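Local coordinates for acyl-[acyl-carrier-protein]--UDP-N-acetylglucosamine O-acyltransferase (Helicobacter pylori, PDB 1J2Z), which catalyses the first step of lipid A biosynthesis, transferring a (3R)-hydroxyacyl chain from acyl carrier protein to UDP-N-acetylglucosamine, at residues Leu80-Asp85 against Thr105-Lys110; Gln157-Ala162 against Ser171-Asp176. One frame throughout, in Å; residues are numbered along the deposited sequence.

Contact 1 of 2, residues Leu80-Asp85 against Thr105-Lys110; sequences LIIGED and TLIGDK
The backbone N-H of E84 points almost straight at OD1 of D109, with an N–O distance of 2.6 Å and an N-H...O angle of 167°. The donor meets OD1 on its anti side, tilted 20° out of the carboxylate plane. With D109 CG anti to its own carbonyl carbon, the short aspartate bends back to the neighbouring backbone and supplies a side-chain acceptor for a backbone N-H just past the strand. This is one side of the left-handed parallel beta-helix of the hexapeptide-repeat transferases, where successive coils stack in register. Strands 80-82 and 105-107 run almost parallel, joined by I81 N to T105 O (2.9 Å) and by I107 N to I81 O. G83 N adds a weak bond to I107 O.

L80, I82, T105 and I107 face the interior of the helix, where I94 and L64 from one other side of the coils meet them. Beta-branched and leucine side chains suit this stacked core, and the hydroxyl of T105 is satisfied by the carbonyl of N95. On the outer face, the leucine chain of L106 leans toward the neighbouring strand, its CG anti to the backbone N (chi1 -172°), and lays CD1 against CB of I81 at 3.6 Å and CG2 at 3.7 Å. At the corner, G83 brings its CA within 3.0 Å of G108 O, an approach that suits a residue without CB.

Beyond the corner, D85 and K110 adopt left-handed backbone angles, and K110 N bonds to E84 O at 2.9 Å. The two side chains set out side by side in the same direction; their charged ends, D85 OD2 and K110 NZ, remain 5.1 Å apart, while D85 CB touches K110 CG at 3.7 Å.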
ATOM      1  N   LEU A  80      18.535 -13.273   7.410  1.00 22.28           N
ATOM      2  CA  LEU A  80      18.055 -11.895   7.426  1.00 18.94           C
ATOM      3  C   LEU A  80      18.886 -11.300   8.554  1.00 16.53           C
ATOM      4  O   LEU A  80      18.807 -11.761   9.692  1.00 18.49           O
ATOM      5  CB  LEU A  80      16.570 -11.824   7.788  1.00 14.58           C
ATOM      6  CG  LEU A  80      15.813 -10.556   7.365  1.00 27.63           C
ATOM      7  CD1 LEU A  80      14.547 -10.414   8.206  1.00 26.16           C
ATOM      8  CD2 LEU A  80      16.681  -9.324   7.520  1.00 21.07           C
ATOM      9  N   ILE A  81      19.692 -10.293   8.242  1.00 15.12           N
ATOM     10  CA  ILE A  81      20.547  -9.678   9.249  1.00 17.73           C
ATOM     11  C   ILE A  81      20.243  -8.187   9.384  1.00 19.64           C
ATOM     12  O   ILE A  81      20.397  -7.422   8.434  1.00 18.23           O
ATOM     13  CB  ILE A  81      22.036  -9.887   8.884  1.00 23.59           C
ATOM     14  CG1 ILE A  81      22.304 -11.386   8.698  1.00 20.34           C
ATOM     15  CG2 ILE A  81      22.937  -9.310   9.976  1.00 18.12           C
ATOM     16  CD1 ILE A  81      23.632 -11.709   8.045  1.00 23.30           C
ATOM     17  N   ILE A  82      19.808  -7.789  10.577  1.00 17.64           N
ATOM     18  CA  ILE A  82      19.456  -6.398  10.851  1.00 15.70           C
ATOM     19  C   ILE A  82      20.430  -5.789  11.855  1.00 19.19           C
ATOM     20  O   ILE A  82      20.783  -6.418  12.857  1.00 19.68           O
ATOM     21  CB  ILE A  82      18.004  -6.306  11.392  1.00 13.81           C
ATOM     22  CG1 ILE A  82      17.029  -6.770  10.302  1.00 17.03           C
ATOM     23  CG2 ILE A  82      17.675  -4.879  11.803  1.00 18.40           C
ATOM     24  CD1 ILE A  82      15.602  -6.991  10.790  1.00 19.30           C
ATOM     25  N   GLY A  83      20.848  -4.557  11.575  1.00 19.45           N
ATOM     26  CA  GLY A  83      21.800  -3.868  12.424  1.00 23.43           C
ATOM     27  C   GLY A  83      21.275  -3.268  13.713  1.00 22.94           C
ATOM     28  O   GLY A  83      20.231  -3.667  14.234  1.00 20.55           O
ATOM     29  N   GLU A  84      22.013  -2.281  14.211  1.00 19.99           N
ATOM     30  CA  GLU A  84      21.698  -1.607  15.464  1.00 19.97           C
ATOM     31  C   GLU A  84      20.939  -0.285  15.333  1.00 22.24           C
ATOM     32  O   GLU A  84      21.022   0.407  14.320  1.00 20.62           O
ATOM     33  CB  GLU A  84      22.996  -1.350  16.237  1.00 27.44           C
ATOM     34  CG  GLU A  84      23.786  -2.610  16.573  1.00 27.52           C
ATOM     35  CD  GLU A  84      25.072  -2.314  17.332  1.00 33.24           C
ATOM     36  OE1 GLU A  84      25.135  -1.284  18.035  1.00 28.84           O
ATOM     37  OE2 GLU A  84      26.016  -3.125  17.241  1.00 39.26           O
ATOM     38  N   ASP A  85      20.207   0.051  16.389  1.00 18.85           N
ATOM     39  CA  ASP A  85      19.453   1.292  16.460  1.00 20.43           C
ATOM     40  C   ASP A  85      18.482   1.524  15.315  1.00 20.83           C
ATOM     41  O   ASP A  85      18.293   2.653  14.871  1.00 17.47           O
ATOM     42  CB  ASP A  85      20.421   2.469  16.560  1.00 21.43           C
ATOM     43  CG  ASP A  85      21.312   2.380  17.780  1.00 24.45           C
ATOM     44  OD1 ASP A  85      20.773   2.302  18.902  1.00 27.91           O
ATOM     45  OD2 ASP A  85      22.549   2.385  17.618  1.00 27.10           O
ATOM     46  N   THR A 105      19.603 -11.081   3.312  1.00 20.42           N
ATOM     47  CA  THR A 105      19.030  -9.754   3.164  1.00 22.52           C
ATOM     48  C   THR A 105      19.724  -9.030   4.307  1.00 23.06           C
ATOM     49  O   THR A 105      19.709  -9.505   5.445  1.00 20.46           O
ATOM     50  CB  THR A 105      17.512  -9.757   3.374  1.00 22.63           C
ATOM     51  OG1 THR A 105      16.890 -10.415   2.262  1.00 19.89           O
ATOM     52  CG2 THR A 105      16.989  -8.328   3.492  1.00 14.60           C
ATOM     53  N   LEU A 106      20.345  -7.896   4.004  1.00 19.92           N
ATOM     54  CA  LEU A 106      21.105  -7.169   5.009  1.00 21.28           C
ATOM     55  C   LEU A 106      20.646  -5.733   5.218  1.00 19.95           C
ATOM     56  O   LEU A 106      20.378  -5.011   4.264  1.00 23.95           O
ATOM     57  CB  LEU A 106      22.585  -7.189   4.603  1.00 23.06           C
ATOM     58  CG  LEU A 106      23.659  -6.656   5.550  1.00 37.81           C
ATOM     59  CD1 LEU A 106      23.789  -7.578   6.762  1.00 36.94           C
ATOM     60  CD2 LEU A 106      24.989  -6.582   4.804  1.00 33.78           C
ATOM     61  N   ILE A 107      20.560  -5.328   6.480  1.00 15.57           N
ATOM     62  CA  ILE A 107      20.158  -3.975   6.825  1.00 13.73           C
ATOM     63  C   ILE A 107      21.149  -3.471   7.867  1.00 17.97           C
ATOM     64  O   ILE A 107      21.452  -4.170   8.836  1.00 16.71           O
ATOM     65  CB  ILE A 107      18.718  -3.944   7.391  1.00 19.12           C
ATOM     66  CG1 ILE A 107      17.729  -4.343   6.286  1.00 21.46           C
ATOM     67  CG2 ILE A 107      18.388  -2.544   7.919  1.00 17.72           C
ATOM     68  CD1 ILE A 107      16.285  -4.423   6.744  1.00 26.51           C
ATOM     69  N   GLY A 108      21.662  -2.266   7.645  1.00 18.63           N
ATOM     70  CA  GLY A 108      22.638  -1.677   8.544  1.00 19.98           C
ATOM     71  C   GLY A 108      22.103  -1.060   9.823  1.00 22.28           C
ATOM     72  O   GLY A 108      21.212  -1.620  10.466  1.00 21.03           O
ATOM     73  N   ASP A 109      22.644   0.107  10.178  1.00 20.76           N
ATOM     74  CA  ASP A 109      22.271   0.795  11.410  1.00 21.86           C
ATOM     75  C   ASP A 109      21.552   2.133  11.267  1.00 20.92           C
ATOM     76  O   ASP A 109      21.637   2.810  10.242  1.00 18.84           O
ATOM     77  CB  ASP A 109      23.515   1.038  12.268  1.00 23.85           C
ATOM     78  CG  ASP A 109      24.405  -0.177  12.363  1.00 23.44           C
ATOM     79  OD1 ASP A 109      23.908  -1.272  12.693  1.00 25.24           O
ATOM     80  OD2 ASP A 109      25.612  -0.026  12.111  1.00 27.57           O
ATOM     81  N   LYS A 110      20.856   2.502  12.336  1.00 19.47           N
ATOM     82  CA  LYS A 110      20.142   3.764  12.405  1.00 22.43           C
ATOM     83  C   LYS A 110      19.258   4.071  11.209  1.00 21.06           C
ATOM     84  O   LYS A 110      19.299   5.168  10.656  1.00 19.65           O
ATOM     85  CB  LYS A 110      21.151   4.896  12.633  1.00 21.45           C
ATOM     86  CG  LYS A 110      21.880   4.744  13.968  1.00 23.94           C
ATOM     87  CD  LYS A 110      22.961   5.779  14.175  1.00 34.88           C
ATOM     88  CE  LYS A 110      23.599   5.608  15.545  1.00 33.54           C
ATOM     89  NZ  LYS A 110      24.730   6.544  15.747  1.00 44.13           N
TER

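Contact 2 of 2, residues Gln157-Ala162 against Ser171-Asp176; sequences QFVRIA and SALGKD. With SOG (octyl 1-thio-beta-D-glucopyranoside), chain B.
R160 and D176 cross with the guanidinium turned 60° from the carboxylate, so the pair is neither coplanar nor stacked. D176 OD2 lies in the guanidinium plane at its edge and accepts from two nitrogens, R160 NE at 2.9 Å and R160 NH2 at 3.1 Å, both arriving from the same face of the carboxylate. The other oxygen, OD1, takes the backbone R160 N at 2.9 Å from above that plane. One aspartate thus holds both the main chain and the side chain of the arginine, whose bend at chi3 (-49°) turns NE back to the acid. OD2 also bonds to S251 OG. The guanidinium continues to helix 239-250, where F247 offers its carbonyl to NH2 and its ring in a cation-pi contact. A water bonded to D176 OD2 and to F158 O lies beside the salt bridge.

The segments belong to consecutive faces of the left-handed beta-helix: strand 160-161 is the last strand of its sheet in this chain, and residues 171-176 leave another sheet and turn the corner of the next coil. Their directions are 81° apart. R160 and D176 are the pair whose CA atoms come nearest, and the backbone of R160 pairs with V177 just past D176.

Next to the salt bridge, V159 packs against the turn. Its CG1 rests 3.4 Å from K175 O, while CG2 faces L173 O and G174 C. L173 points toward 157-162, and its single methyl CD2 meets V159 CG1 and I161 CD1, each at 3.9 Å; compact branched residues fit this interior, which I167 helps to line. At the start of 157-162, Q157 lies alongside the octyl chain of the bound detergent, its NE2 3.2 Å from C3' of that chain.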
ATOM      1  N   GLN A 157      13.827  -4.911  -9.322  1.00 18.67           N
ATOM      2  CA  GLN A 157      14.920  -5.835  -9.047  1.00 21.86           C
ATOM      3  C   GLN A 157      16.291  -5.405  -9.566  1.00 20.32           C
ATOM      4  O   GLN A 157      16.415  -4.843 -10.648  1.00 20.77           O
ATOM      5  CB  GLN A 157      14.580  -7.221  -9.611  1.00 24.22           C
ATOM      6  CG  GLN A 157      14.678  -7.310 -11.132  1.00 32.50           C
ATOM      7  CD  GLN A 157      14.195  -8.637 -11.682  1.00 35.53           C
ATOM      8  OE1 GLN A 157      14.513  -9.698 -11.147  1.00 39.72           O
ATOM      9  NE2 GLN A 157      13.434  -8.584 -12.765  1.00 38.44           N
ATOM     10  N   PHE A 158      17.316  -5.690  -8.773  1.00 19.10           N
ATOM     11  CA  PHE A 158      18.700  -5.381  -9.117  1.00 22.83           C
ATOM     12  C   PHE A 158      19.068  -3.908  -9.194  1.00 24.11           C
ATOM     13  O   PHE A 158      20.185  -3.573  -9.576  1.00 24.92           O
ATOM     14  CB  PHE A 158      19.092  -6.075 -10.430  1.00 23.32           C
ATOM     15  CG  PHE A 158      19.143  -7.571 -10.326  1.00 20.81           C
ATOM     16  CD1 PHE A 158      18.094  -8.351 -10.793  1.00 25.65           C
ATOM     17  CD2 PHE A 158      20.222  -8.196  -9.710  1.00 26.73           C
ATOM     18  CE1 PHE A 158      18.115  -9.736 -10.645  1.00 30.26           C
ATOM     19  CE2 PHE A 158      20.255  -9.577  -9.555  1.00 23.26           C
ATOM     20  CZ  PHE A 158      19.200 -10.350 -10.022  1.00 30.39           C
ATOM     21  N   VAL A 159      18.148  -3.023  -8.832  1.00 24.06           N
ATOM     22  CA  VAL A 159      18.464  -1.602  -8.870  1.00 21.70           C
ATOM     23  C   VAL A 159      19.429  -1.268  -7.740  1.00 24.05           C
ATOM     24  O   VAL A 159      19.362  -1.857  -6.659  1.00 20.10           O
ATOM     25  CB  VAL A 159      17.199  -0.730  -8.724  1.00 23.94           C
ATOM     26  CG1 VAL A 159      17.586   0.710  -8.379  1.00 21.36           C
ATOM     27  CG2 VAL A 159      16.408  -0.754 -10.024  1.00 19.71           C
ATOM     28  N   ARG A 160      20.338  -0.332  -7.992  1.00 20.21           N
ATOM     29  CA  ARG A 160      21.293   0.075  -6.970  1.00 20.42           C
ATOM     30  C   ARG A 160      21.209   1.578  -6.759  1.00 21.57           C
ATOM     31  O   ARG A 160      21.266   2.347  -7.714  1.00 26.31           O
ATOM     32  CB  ARG A 160      22.719  -0.301  -7.378  1.00 21.19           C
ATOM     33  CG  ARG A 160      22.962  -1.795  -7.587  1.00 23.78           C
ATOM     34  CD  ARG A 160      24.411  -2.028  -8.000  1.00 24.22           C
ATOM     35  NE  ARG A 160      24.782  -1.124  -9.082  1.00 27.31           N
ATOM     36  CZ  ARG A 160      25.981  -0.568  -9.218  1.00 28.45           C
ATOM     37  NH1 ARG A 160      26.939  -0.824  -8.336  1.00 26.53           N
ATOM     38  NH2 ARG A 160      26.214   0.260 -10.227  1.00 26.96           N
ATOM     39  N   ILE A 161      21.055   1.993  -5.508  1.00 22.19           N
ATOM     40  CA  ILE A 161      20.985   3.412  -5.180  1.00 19.61           C
ATOM     41  C   ILE A 161      22.204   3.712  -4.318  1.00 23.74           C
ATOM     42  O   ILE A 161      22.373   3.131  -3.242  1.00 20.00           O
ATOM     43  CB  ILE A 161      19.700   3.742  -4.398  1.00 22.69           C
ATOM     44  CG1 ILE A 161      18.482   3.357  -5.238  1.00 19.82           C
ATOM     45  CG2 ILE A 161      19.659   5.230  -4.055  1.00 22.33           C
ATOM     46  CD1 ILE A 161      17.181   3.362  -4.455  1.00 29.63           C
ATOM     47  N   ALA A 162      23.056   4.612  -4.798  1.00 23.39           N
ATOM     48  CA  ALA A 162      24.273   4.958  -4.078  1.00 24.38           C
ATOM     49  C   ALA A 162      24.021   5.861  -2.882  1.00 23.89           C
ATOM     50  O   ALA A 162      22.894   6.293  -2.633  1.00 21.46           O
ATOM     51  CB  ALA A 162      25.274   5.614  -5.036  1.00 21.85           C
ATOM     52  N   SER A 171       7.399   7.062  -6.850  1.00 27.40           N
ATOM     53  CA  SER A 171       8.247   6.849  -8.015  1.00 21.72           C
ATOM     54  C   SER A 171       8.352   5.359  -8.308  1.00 24.85           C
ATOM     55  O   SER A 171       8.031   4.520  -7.464  1.00 24.33           O
ATOM     56  CB  SER A 171       9.654   7.399  -7.769  1.00 31.14           C
ATOM     57  OG  SER A 171       9.627   8.774  -7.447  1.00 34.29           O
ATOM     58  N   ALA A 172       8.796   5.042  -9.518  1.00 22.74           N
ATOM     59  CA  ALA A 172       9.003   3.667  -9.946  1.00 26.07           C
ATOM     60  C   ALA A 172      10.404   3.712 -10.545  1.00 28.35           C
ATOM     61  O   ALA A 172      10.597   4.239 -11.639  1.00 24.30           O
ATOM     62  CB  ALA A 172       7.973   3.271 -11.004  1.00 21.33           C
ATOM     63  N   LEU A 173      11.381   3.179  -9.818  1.00 28.78           N
ATOM     64  CA  LEU A 173      12.770   3.209 -10.270  1.00 26.41           C
ATOM     65  C   LEU A 173      13.243   1.888 -10.866  1.00 29.30           C
ATOM     66  O   LEU A 173      13.192   0.841 -10.213  1.00 28.91           O
ATOM     67  CB  LEU A 173      13.679   3.616  -9.103  1.00 22.41           C
ATOM     68  CG  LEU A 173      15.164   3.868  -9.380  1.00 27.19           C
ATOM     69  CD1 LEU A 173      15.330   5.019 -10.386  1.00 25.26           C
ATOM     70  CD2 LEU A 173      15.862   4.213  -8.065  1.00 24.78           C
ATOM     71  N   GLY A 174      13.709   1.951 -12.112  1.00 28.06           N
ATOM     72  CA  GLY A 174      14.190   0.761 -12.789  1.00 24.14           C
ATOM     73  C   GLY A 174      15.658   0.837 -13.171  1.00 25.83           C
ATOM     74  O   GLY A 174      16.175  -0.053 -13.847  1.00 21.86           O
ATOM     75  N   LYS A 175      16.338   1.894 -12.741  1.00 26.65           N
ATOM     76  CA  LYS A 175      17.753   2.057 -13.048  1.00 23.85           C
ATOM     77  C   LYS A 175      18.554   2.522 -11.838  1.00 24.29           C
ATOM     78  O   LYS A 175      17.989   3.005 -10.856  1.00 22.60           O
ATOM     79  CB  LYS A 175      17.935   3.045 -14.202  1.00 30.05           C
ATOM     80  CG  LYS A 175      17.464   2.520 -15.552  1.00 29.97           C
ATOM     81  CD  LYS A 175      17.884   3.464 -16.666  1.00 49.03           C
ATOM     82  CE  LYS A 175      17.518   2.916 -18.036  1.00 58.21           C
ATOM     83  NZ  LYS A 175      17.965   3.832 -19.123  1.00 65.94           N
ATOM     84  N   ASP A 176      19.872   2.371 -11.916  1.00 22.73           N
ATOM     85  CA  ASP A 176      20.770   2.763 -10.834  1.00 22.86           C
ATOM     86  C   ASP A 176      20.868   4.273 -10.681  1.00 26.14           C
ATOM     87  O   ASP A 176      20.721   5.023 -11.651  1.00 29.19           O
ATOM     88  CB  ASP A 176      22.172   2.206 -11.080  1.00 21.06           C
ATOM     89  CG  ASP A 176      22.218   0.694 -11.035  1.00 27.56           C
ATOM     90  OD1 ASP A 176      21.179   0.060 -10.741  1.00 29.44           O
ATOM     91  OD2 ASP A 176      23.307   0.138 -11.289  1.00 25.18           O
TER
HETATM   92  C1  SOG B 409      10.098  -9.847  -6.865  0.70 61.56           C
HETATM   93  C2  SOG B 409      10.693 -10.941  -5.944  0.70 58.64           C
HETATM   94  C3  SOG B 409       9.718 -11.226  -4.793  0.70 53.21           C
HETATM   95  C4  SOG B 409       9.511  -9.923  -4.013  0.70 53.09           C
HETATM   96  C5  SOG B 409       8.922  -8.851  -4.966  0.70 55.19           C
HETATM   97  C6  SOG B 409       8.722  -7.530  -4.236  0.70 57.81           C
HETATM   98  C1' SOG B 409      10.350  -9.218  -9.168  0.70 66.77           C
HETATM   99  C2' SOG B 409      10.805  -7.829  -9.572  0.70 61.34           C
HETATM  100  C3' SOG B 409      10.825  -7.676 -11.081  0.70 59.84           C
HETATM  101  C4' SOG B 409      11.286  -6.286 -11.494  0.70 52.20           C
HETATM  102  C5' SOG B 409      11.305  -6.141 -13.010  0.70 48.62           C
HETATM  103  C6' SOG B 409      11.629  -4.718 -13.414  0.70 40.30           C
HETATM  104  C7' SOG B 409      11.650  -4.558 -14.916  0.70 43.17           C
HETATM  105  C8' SOG B 409      11.974  -3.130 -15.288  0.70 37.89           C
HETATM  106  S1  SOG B 409      11.005  -9.551  -7.938  0.70 70.96           S
HETATM  107  O2  SOG B 409      10.925 -12.131  -6.687  0.70 56.14           O
HETATM  108  O3  SOG B 409      10.256 -12.215  -3.939  0.70 55.49           O
HETATM  109  O4  SOG B 409       8.625 -10.146  -2.930  0.70 41.60           O
HETATM  110  O5  SOG B 409       9.837  -8.648  -6.080  0.70 60.73           O
HETATM  111  O6  SOG B 409       7.478  -7.533  -3.562  0.70 61.21           O
HETATM  112  O   HOH W   1      22.353  -2.379 -11.598  1.00 38.99           O

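In the fold
Contacts 1 and 2 follow one another along the chain and reach the same parallel sheet of the beta-helix, with strands 124-125 and 142-143 lying between strand 104-107 and strand 160-161. Their centres are 20 Å apart and their nearest atoms about 11 Å, so they do not touch. In contact 1 the T105 side chain comes about 5 Å from that of H121 and about 9 Å from a bound octyl thioglucoside. In contact 2, F158 stacks on H140. H121 and Q157 line the detergent pocket, and both, with H140, probably bind substrate, as in related enzymes.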